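PDB 3R4S: botulinum neurotoxin type C1 from Clostridium botulinum, which is a neurotoxin that enters neurons by binding gangliosides, the receptor-binding part of its heavy chain probably recognising their sialic acids, and carries a metalloprotease light chain. Local coordinates for residues 349-361 and 370-382. Numbering follows the deposited sequence.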
loop_
_atom_site.group_PDB
_atom_site.type_symbol
_atom_site.label_atom_id
_atom_site.label_comp_id
_atom_site.label_asym_id
_atom_site.label_seq_id
_atom_site.Cartn_x
_atom_site.Cartn_y
_atom_site.Cartn_z
ATOM N N ASP A 349 15.590 22.519 23.020
ATOM C CA ASP A 349 15.970 22.831 21.648
ATOM C C ASP A 349 16.263 21.568 20.842
ATOM O O ASP A 349 16.733 20.573 21.393
ATOM C CB ASP A 349 17.199 23.736 21.642
ATOM C CG ASP A 349 16.924 25.092 22.263
ATOM O OD1 ASP A 349 15.879 25.696 21.936
ATOM O OD2 ASP A 349 17.758 25.554 23.072
ATOM N N ILE A 350 15.981 21.618 19.542
ATOM C CA ILE A 350 16.307 20.520 18.632
ATOM C C ILE A 350 17.818 20.396 18.473
ATOM O O ILE A 350 18.462 21.297 17.935
ATOM C CB ILE A 350 15.714 20.756 17.216
ATOM C CG1 ILE A 350 14.232 21.131 17.291
ATOM C CG2 ILE A 350 15.943 19.543 16.324
ATOM C CD1 ILE A 350 13.368 20.075 17.897
ATOM N N ASN A 351 18.394 19.294 18.939
ATOM C CA ASN A 351 19.814 19.051 18.706
ATOM C C ASN A 351 20.085 18.401 17.347
ATOM O O ASN A 351 19.299 17.591 16.871
ATOM C CB ASN A 351 20.404 18.193 19.824
ATOM C CG ASN A 351 20.586 18.972 21.118
ATOM O OD1 ASN A 351 19.804 18.830 22.062
ATOM N ND2 ASN A 351 21.613 19.818 21.158
ATOM N N ASP A 352 21.217 18.745 16.747
ATOM C CA ASP A 352 21.573 18.266 15.423
ATOM C C ASP A 352 21.494 16.746 15.290
ATOM O O ASP A 352 21.082 16.235 14.248
ATOM C CB ASP A 352 22.977 18.733 15.024
ATOM C CG ASP A 352 23.406 18.176 13.662
ATOM O OD1 ASP A 352 23.046 18.793 12.636
ATOM O OD2 ASP A 352 24.082 17.115 13.616
ATOM N N ASN A 353 21.896 16.025 16.333
ATOM C CA ASN A 353 21.993 14.571 16.224
ATOM C C ASN A 353 20.656 13.833 16.223
ATOM O O ASN A 353 20.628 12.606 16.107
ATOM C CB ASN A 353 22.978 13.967 17.240
ATOM C CG ASN A 353 22.550 14.170 18.689
ATOM O OD1 ASN A 353 21.397 14.494 18.974
ATOM N ND2 ASN A 353 23.493 13.975 19.617
ATOM N N ILE A 354 19.548 14.558 16.316
ATOM C CA ILE A 354 18.244 13.900 16.158
ATOM C C ILE A 354 17.593 14.193 14.807
ATOM O O ILE A 354 16.514 13.666 14.507
ATOM C CB ILE A 354 17.233 14.297 17.245
ATOM C CG1 ILE A 354 16.702 15.710 16.979
ATOM C CG2 ILE A 354 17.839 14.125 18.653
ATOM C CD1 ILE A 354 15.538 16.088 17.861
ATOM N N ILE A 355 18.250 15.008 13.989
ATOM C CA ILE A 355 17.629 15.511 12.760
ATOM C C ILE A 355 17.797 14.584 11.548
ATOM O O ILE A 355 18.909 14.156 11.227
ATOM C CB ILE A 355 18.127 16.939 12.422
ATOM C CG1 ILE A 355 17.876 17.883 13.605
ATOM C CG2 ILE A 355 17.444 17.472 11.160
ATOM C CD1 ILE A 355 18.382 19.295 13.367
ATOM N N PHE A 356 16.678 14.268 10.897
ATOM C CA PHE A 356 16.682 13.426 9.697
ATOM C C PHE A 356 15.893 14.057 8.543
ATOM O O PHE A 356 15.091 14.990 8.749
ATOM C CB PHE A 356 16.129 12.032 10.012
ATOM C CG PHE A 356 16.977 11.257 10.985
ATOM C CD1 PHE A 356 18.033 10.481 10.534
ATOM C CD2 PHE A 356 16.735 11.331 12.355
ATOM C CE1 PHE A 356 18.832 9.774 11.421
ATOM C CE2 PHE A 356 17.524 10.629 13.249
ATOM C CZ PHE A 356 18.578 9.848 12.787
ATOM N N GLN A 357 16.141 13.561 7.330
ATOM C CA GLN A 357 15.354 13.957 6.154
ATOM C C GLN A 357 14.780 12.706 5.507
ATOM O O GLN A 357 15.491 11.714 5.337
ATOM C CB GLN A 357 16.213 14.711 5.140
ATOM C CG GLN A 357 15.425 15.188 3.902
ATOM C CD GLN A 357 16.258 16.041 2.943
ATOM O OE1 GLN A 357 17.231 15.566 2.362
ATOM N NE2 GLN A 357 15.854 17.299 2.754
ATOM N N ILE A 358 13.496 12.750 5.155
ATOM C CA ILE A 358 12.805 11.578 4.614
ATOM C C ILE A 358 12.570 11.664 3.101
ATOM O O ILE A 358 12.442 12.751 2.550
ATOM C CB ILE A 358 11.473 11.300 5.354
ATOM C CG1 ILE A 358 11.022 9.862 5.104
ATOM C CG2 ILE A 358 10.394 12.329 4.948
ATOM C CD1 ILE A 358 10.025 9.345 6.137
ATOM N N GLN A 359 12.553 10.504 2.443
ATOM C CA GLN A 359 12.192 10.398 1.031
ATOM C C GLN A 359 11.338 9.148 0.870
ATOM O O GLN A 359 11.599 8.135 1.525
ATOM C CB GLN A 359 13.440 10.275 0.140
ATOM C CG GLN A 359 14.403 11.474 0.217
ATOM C CD GLN A 359 13.832 12.716 -0.449
ATOM O OE1 GLN A 359 12.783 12.652 -1.074
ATOM N NE2 GLN A 359 14.522 13.848 -0.320
ATOM N N PRO A 360 10.314 9.210 0.002
ATOM C CA PRO A 360 9.464 8.042 -0.238
ATOM C C PRO A 360 10.262 6.970 -0.958
ATOM O O PRO A 360 11.174 7.307 -1.702
ATOM C CB PRO A 360 8.365 8.586 -1.172
ATOM C CG PRO A 360 9.021 9.724 -1.888
ATOM C CD PRO A 360 9.950 10.350 -0.862
ATOM N N MET A 361 9.937 5.704 -0.718
ATOM C CA MET A 361 10.601 4.594 -1.394
ATOM C C MET A 361 9.581 3.493 -1.558
ATOM O O MET A 361 9.426 2.623 -0.699
ATOM C CB MET A 361 11.812 4.102 -0.604
ATOM C CG MET A 361 12.511 2.867 -1.204
ATOM S SD MET A 361 12.925 3.016 -2.960
ATOM C CE MET A 361 14.014 4.421 -2.974
ATOM N N GLN A 370 13.179 6.038 2.694
ATOM C CA GLN A 370 14.578 6.086 3.052
ATOM C C GLN A 370 14.745 7.303 3.939
ATOM O O GLN A 370 14.068 8.324 3.747
ATOM C CB GLN A 370 15.473 6.167 1.821
ATOM C CG GLN A 370 15.530 4.863 1.030
ATOM C CD GLN A 370 16.533 4.922 -0.102
ATOM O OE1 GLN A 370 16.496 5.835 -0.909
ATOM N NE2 GLN A 370 17.450 3.953 -0.152
ATOM N N ILE A 371 15.613 7.176 4.935
ATOM C CA ILE A 371 15.744 8.211 5.949
ATOM C C ILE A 371 17.207 8.576 6.085
ATOM O O ILE A 371 18.060 7.725 6.352
ATOM C CB ILE A 371 15.155 7.745 7.283
ATOM C CG1 ILE A 371 13.712 7.271 7.075
ATOM C CG2 ILE A 371 15.217 8.872 8.328
ATOM C CD1 ILE A 371 13.135 6.499 8.264
ATOM N N PHE A 372 17.491 9.847 5.856
ATOM C CA PHE A 372 18.849 10.315 5.746
ATOM C C PHE A 372 19.169 11.217 6.926
ATOM O O PHE A 372 18.337 12.033 7.330
ATOM C CB PHE A 372 19.015 11.108 4.449
ATOM C CG PHE A 372 18.802 10.286 3.204
ATOM C CD1 PHE A 372 19.879 9.683 2.562
ATOM C CD2 PHE A 372 17.526 10.097 2.695
ATOM C CE1 PHE A 372 19.688 8.919 1.421
ATOM C CE2 PHE A 372 17.321 9.337 1.546
ATOM C CZ PHE A 372 18.401 8.750 0.906
ATOM N N LYS A 373 20.376 11.067 7.468
ATOM C CA LYS A 373 20.864 11.961 8.517
ATOM C C LYS A 373 21.104 13.345 7.934
ATOM O O LYS A 373 21.766 13.489 6.905
ATOM C CB LYS A 373 22.151 11.429 9.139
ATOM C CG LYS A 373 22.613 12.268 10.338
ATOM C CD LYS A 373 21.680 12.075 11.548
ATOM C CE LYS A 373 21.983 13.088 12.662
ATOM N NZ LYS A 373 21.503 14.461 12.301
ATOM N N SER A 374 20.555 14.363 8.590
ATOM C CA SER A 374 20.509 15.697 8.020
ATOM C C SER A 374 20.852 16.752 9.057
ATOM O O SER A 374 20.713 16.508 10.247
ATOM C CB SER A 374 19.092 15.957 7.500
ATOM O OG SER A 374 18.944 17.264 6.972
ATOM N N ASN A 375 21.283 17.929 8.603
ATOM C CA ASN A 375 21.353 19.088 9.488
ATOM C C ASN A 375 20.017 19.855 9.450
ATOM O O ASN A 375 19.083 19.449 8.748
ATOM C CB ASN A 375 22.555 19.996 9.160
ATOM C CG ASN A 375 22.418 20.695 7.812
ATOM O OD1 ASN A 375 21.734 20.210 6.908
ATOM N ND2 ASN A 375 23.071 21.843 7.675
ATOM N N PHE A 376 19.925 20.956 10.191
ATOM C CA PHE A 376 18.637 21.645 10.377
ATOM C C PHE A 376 17.980 22.127 9.088
ATOM O O PHE A 376 16.762 22.095 8.970
ATOM C CB PHE A 376 18.782 22.826 11.344
ATOM C CG PHE A 376 19.454 24.028 10.733
ATOM C CD1 PHE A 376 18.701 25.112 10.301
ATOM C CD2 PHE A 376 20.832 24.065 10.573
ATOM C CE1 PHE A 376 19.311 26.225 9.734
ATOM C CE2 PHE A 376 21.449 25.166 10.001
ATOM C CZ PHE A 376 20.687 26.252 9.584
ATOM N N ASN A 377 18.775 22.578 8.124
ATOM C CA ASN A 377 18.212 23.118 6.882
ATOM C C ASN A 377 18.310 22.161 5.698
ATOM O O ASN A 377 17.953 22.521 4.575
ATOM C CB ASN A 377 18.861 24.456 6.526
ATOM C CG ASN A 377 20.350 24.333 6.278
ATOM O OD1 ASN A 377 20.875 23.229 6.120
ATOM N ND2 ASN A 377 21.046 25.470 6.246
ATOM N N GLY A 378 18.793 20.944 5.944
ATOM C CA GLY A 378 18.870 19.936 4.897
ATOM C C GLY A 378 19.978 20.149 3.875
ATOM O O GLY A 378 20.070 19.410 2.891
ATOM N N GLU A 379 20.828 21.145 4.111
ATOM C CA GLU A 379 21.936 21.458 3.203
ATOM C C GLU A 379 23.080 20.462 3.337
ATOM O O GLU A 379 23.929 20.353 2.450
ATOM C CB GLU A 379 22.476 22.864 3.476
ATOM C CG GLU A 379 21.491 23.973 3.183
ATOM C CD GLU A 379 21.807 24.714 1.899
ATOM O OE1 GLU A 379 22.883 25.356 1.829
ATOM O OE2 GLU A 379 20.975 24.654 0.965
ATOM N N ASN A 380 23.120 19.760 4.463
ATOM C CA ASN A 380 24.163 18.772 4.686
ATOM C C ASN A 380 23.571 17.409 5.019
ATOM O O ASN A 380 23.268 17.131 6.178
ATOM C CB ASN A 380 25.111 19.236 5.794
ATOM C CG ASN A 380 26.200 18.220 6.092
ATOM O OD1 ASN A 380 26.356 17.235 5.374
ATOM N ND2 ASN A 380 26.955 18.450 7.161
ATOM N N ILE A 381 23.378 16.577 3.995
ATOM C CA ILE A 381 22.931 15.204 4.202
ATOM C C ILE A 381 24.171 14.341 4.349
ATOM O O ILE A 381 24.975 14.248 3.427
ATOM C CB ILE A 381 22.075 14.696 3.016
ATOM C CG1 ILE A 381 20.885 15.634 2.786
ATOM C CG2 ILE A 381 21.614 13.253 3.252
ATOM C CD1 ILE A 381 19.962 15.746 4.001
ATOM N N SER A 382 24.337 13.714 5.511
ATOM C CA SER A 382 25.612 13.081 5.836
ATOM C C SER A 382 25.574 11.560 5.889
ATOM O O SER A 382 26.615 10.919 6.058
ATOM C CB SER A 382 26.128 13.608 7.176
ATOM O OG SER A 382 25.169 13.394 8.200
HETATM O O HOH W 1 23.909 15.762 11.254
HETATM O O HOH W 2 21.846 21.084 12.429
#
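The ammonium group of Lys-373 is gripped by two backbone carbonyls of the facing segment: NZ lies 2.7 Å from Asp-352 O and 2.8 Å from Ile-355 O. The second bond lies in the carbonyl plane, on a lone pair, while at Asp-352 O the lysine and the amide of Ile-355 arrive from opposite faces. A weak third bond runs back to the carbonyl of Ser-374, and a water 2.9 Å from NZ relays to Asp-352 OD2, whose direct salt bridge is long at 3.9 Å. Lys-373 sets out away from the partner strand, but bends at chi2 (71°) and chi4 (74°) bring the ammonium group back to the two carbonyls, with CD beside Phe-356 CE1. Ile-355 O also takes the amide of Ser-374, whose N-H comes from above the carbonyl plane.

From there strands 356-361 and 370-374 run as an antiparallel hairpin of the C-terminal, beta-trefoil receptor-binding domain. Gln-357 and Phe-372 exchange two backbone hydrogen bonds, as do Gln-359 and Gln-370. Ile-358 and Ile-371 share one face; Ile-371 CG2 also meets Phe-356 CB at 3.7 Å, and Cys-385 of strand 381-392 touches Phe-356 and Ile-371. On the face of Gln-357, Gln-359 and Phe-372, Gln-359 CG approaches Phe-372 CE2, and Gln-357 lays its extended chain across Ile-381 while its NE2 bonds Gly-305 O.

Ile-350, just before the 3-10 turn, and Ile-354 within it lie close to the bound N-acetyl-alpha-neuraminic acid. One buried lysine, its charge probably offset by carbonyl dipoles, a water and, more weakly, the Asp-352 carboxylate, thus ties the turn next to this sialic acid pocket to the hairpin strand, consistent with its holding the turn's shape.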